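Side-chain contact in bacterial bifunctional deaminase-reductase C-terminal domain-containing protein (Corynebacterium diphtheriae, PDB 2P4G), which probably acts as an NADP-dependent pyrimidine reductase of the riboflavin pathway, reducing 5-amino-6-(5-phosphoribosylamino)uracil: residues A[21-26]-A[70-75]. Numbering follows the deposited sequence.
With EDO (1,2-ethanediol), chain G.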
loop_
_atom_site.group_PDB
_atom_site.type_symbol
_atom_site.label_atom_id
_atom_site.label_comp_id
_atom_site.label_asym_id
_atom_site.label_seq_id
_atom_site.Cartn_x
_atom_site.Cartn_y
_atom_site.Cartn_z
ATOM N N ILE A 21 19.742 -6.778 -1.478
ATOM C CA ILE A 21 18.737 -5.763 -1.245
ATOM C C ILE A 21 19.330 -4.576 -0.522
ATOM O O ILE A 21 19.065 -3.447 -0.894
ATOM C CB ILE A 21 17.573 -6.333 -0.419
ATOM C CG1 ILE A 21 16.845 -7.406 -1.228
ATOM C CG2 ILE A 21 16.603 -5.245 -0.047
ATOM C CD1 ILE A 21 15.931 -8.299 -0.424
ATOM N N VAL A 22 20.134 -4.843 0.509
ATOM C CA VAL A 22 20.728 -3.801 1.337
ATOM C C VAL A 22 21.959 -3.150 0.691
ATOM O O VAL A 22 22.129 -1.940 0.770
ATOM C CB VAL A 22 21.093 -4.324 2.761
ATOM C CG1 VAL A 22 21.887 -3.281 3.536
ATOM C CG2 VAL A 22 19.840 -4.706 3.545
ATOM N N TYR A 23 22.812 -3.937 0.041
ATOM C CA TYR A 23 24.113 -3.435 -0.359
ATOM C C TYR A 23 24.323 -3.268 -1.867
ATOM O O TYR A 23 25.251 -2.556 -2.289
ATOM C CB TYR A 23 25.208 -4.361 0.199
ATOM C CG TYR A 23 25.307 -4.340 1.703
ATOM C CD1 TYR A 23 25.965 -3.305 2.356
ATOM C CD2 TYR A 23 24.754 -5.366 2.480
ATOM C CE1 TYR A 23 26.071 -3.286 3.744
ATOM C CE2 TYR A 23 24.855 -5.354 3.864
ATOM C CZ TYR A 23 25.514 -4.311 4.493
ATOM O OH TYR A 23 25.627 -4.285 5.869
ATOM N N GLY A 24 23.489 -3.920 -2.674
ATOM C CA GLY A 24 23.781 -4.070 -4.097
ATOM C C GLY A 24 23.134 -3.027 -4.994
ATOM O O GLY A 24 22.169 -2.388 -4.594
ATOM N N ALA A 25 23.671 -2.902 -6.210
ATOM C CA ALA A 25 23.268 -1.885 -7.194
ATOM C C ALA A 25 23.276 -0.472 -6.616
ATOM O O ALA A 25 22.324 0.297 -6.810
ATOM C CB ALA A 25 21.888 -2.220 -7.814
ATOM N N LEU A 26 24.358 -0.143 -5.915
ATOM C CA LEU A 26 24.570 1.197 -5.378
ATOM C C LEU A 26 25.910 1.807 -5.859
ATOM O O LEU A 26 26.825 1.077 -6.258
ATOM C CB LEU A 26 24.516 1.160 -3.847
ATOM C CG LEU A 26 23.168 0.774 -3.233
ATOM C CD1 LEU A 26 23.326 0.365 -1.798
ATOM C CD2 LEU A 26 22.186 1.918 -3.354
ATOM N N ARG A 70 20.171 -3.573 9.843
ATOM C CA ARG A 70 20.847 -3.299 11.105
ATOM C C ARG A 70 22.356 -3.499 11.046
ATOM O O ARG A 70 23.095 -2.753 11.681
ATOM C CB ARG A 70 20.250 -4.142 12.242
ATOM C CG ARG A 70 18.904 -3.615 12.714
ATOM C CD ARG A 70 18.363 -4.394 13.907
ATOM N NE ARG A 70 17.270 -3.637 14.512
ATOM C CZ ARG A 70 16.889 -3.737 15.781
ATOM N NH1 ARG A 70 17.478 -4.589 16.606
ATOM N NH2 ARG A 70 15.912 -2.965 16.225
ATOM N N GLY A 71 22.806 -4.489 10.283
ATOM C CA GLY A 71 24.217 -4.713 10.069
ATOM C C GLY A 71 24.879 -3.632 9.244
ATOM O O GLY A 71 26.088 -3.441 9.332
ATOM N N TRP A 72 24.080 -2.968 8.419
ATOM C CA TRP A 72 24.497 -1.823 7.597
ATOM C C TRP A 72 24.563 -0.539 8.418
ATOM O O TRP A 72 25.380 0.321 8.135
ATOM C CB TRP A 72 23.488 -1.653 6.436
ATOM C CG TRP A 72 23.474 -0.330 5.746
ATOM C CD1 TRP A 72 24.150 0.001 4.607
ATOM C CD2 TRP A 72 22.711 0.830 6.114
ATOM N NE1 TRP A 72 23.869 1.303 4.250
ATOM C CE2 TRP A 72 22.987 1.831 5.160
ATOM C CE3 TRP A 72 21.814 1.120 7.161
ATOM C CZ2 TRP A 72 22.410 3.104 5.224
ATOM C CZ3 TRP A 72 21.256 2.378 7.233
ATOM C CH2 TRP A 72 21.556 3.359 6.270
ATOM N N ALA A 73 23.690 -0.433 9.426
ATOM C CA ALA A 73 23.448 0.802 10.163
ATOM C C ALA A 73 24.510 1.091 11.219
ATOM O O ALA A 73 25.041 0.184 11.858
ATOM C CB ALA A 73 22.045 0.742 10.865
ATOM N N ASP A 74 24.768 2.384 11.418
ATOM C CA ASP A 74 25.491 2.879 12.580
ATOM C C ASP A 74 24.549 3.174 13.734
ATOM O O ASP A 74 24.933 3.076 14.910
ATOM C CB ASP A 74 26.228 4.142 12.179
ATOM C CG ASP A 74 27.256 3.878 11.108
ATOM O OD1 ASP A 74 27.979 2.888 11.274
ATOM O OD2 ASP A 74 27.350 4.638 10.119
ATOM N N ALA A 75 23.317 3.558 13.395
ATOM C CA ALA A 75 22.260 3.810 14.402
ATOM C C ALA A 75 20.902 3.391 13.880
ATOM O O ALA A 75 20.654 3.362 12.669
ATOM C CB ALA A 75 22.217 5.284 14.791
HETATM C C1 EDO G . 16.462 -6.679 19.731
HETATM O O1 EDO G . 16.061 -8.052 19.703
HETATM C C2 EDO G . 15.487 -5.644 19.101
HETATM O O2 EDO G . 16.004 -4.249 19.115
#
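Tyr23 and Trp72 form an offset edge-to-face aromatic pair where the short N-terminal helix 18-23 meets the C-terminal part of helix 60-72, in the dihydrofolate reductase-like α/β fold of the RibD C-terminal family. The indole directs its five-membered-ring edge toward the face of the phenol: the centroids lie 5.8 Å apart and the planes are inclined at 62°. The nearest ring atoms, Tyr23 CE1 and Trp72 CD1, are 3.9 Å apart, with CE1 close to the indole plane. With chi1 at 162°, the indole swings away from the backbone N of Trp72 and runs toward strands 35-43 and 190-195, where Glu35, Lys190 and Ser192 touch it and Arg37 makes a cation-pi contact.

Apolar packing supplies the second component. Val22 CG1 lies 3.7 Å from Trp72 CB, and the same methyl is placed over one face of the Tyr23 ring, offset toward its rim. It thus fills the angle between the two aromatic side chains, while Leu65 and Gln68 of helix 60-72 also touch Val22. Tyr23 CZ passes 3.9 Å from Trp72 CB, so the phenol meets the root of the tryptophan side chain as well as its ring.

No hydrogen bond crosses between the two segments. Glu194 forms a salt bridge with Arg70 NE, and the guanidinium edge grips one oxygen of an ethanediol, probably from the crystallisation liquor, the straighter bond running from Arg70 NH1 to EDO O2 (2.9 Å, 155°). Tyr23 OH approaches Trp72 N to 3.3 Å, but the angle is too poor for a hydrogen bond; its closest neighbour on segment 70-75 is Trp72 CA, at 3.2 Å.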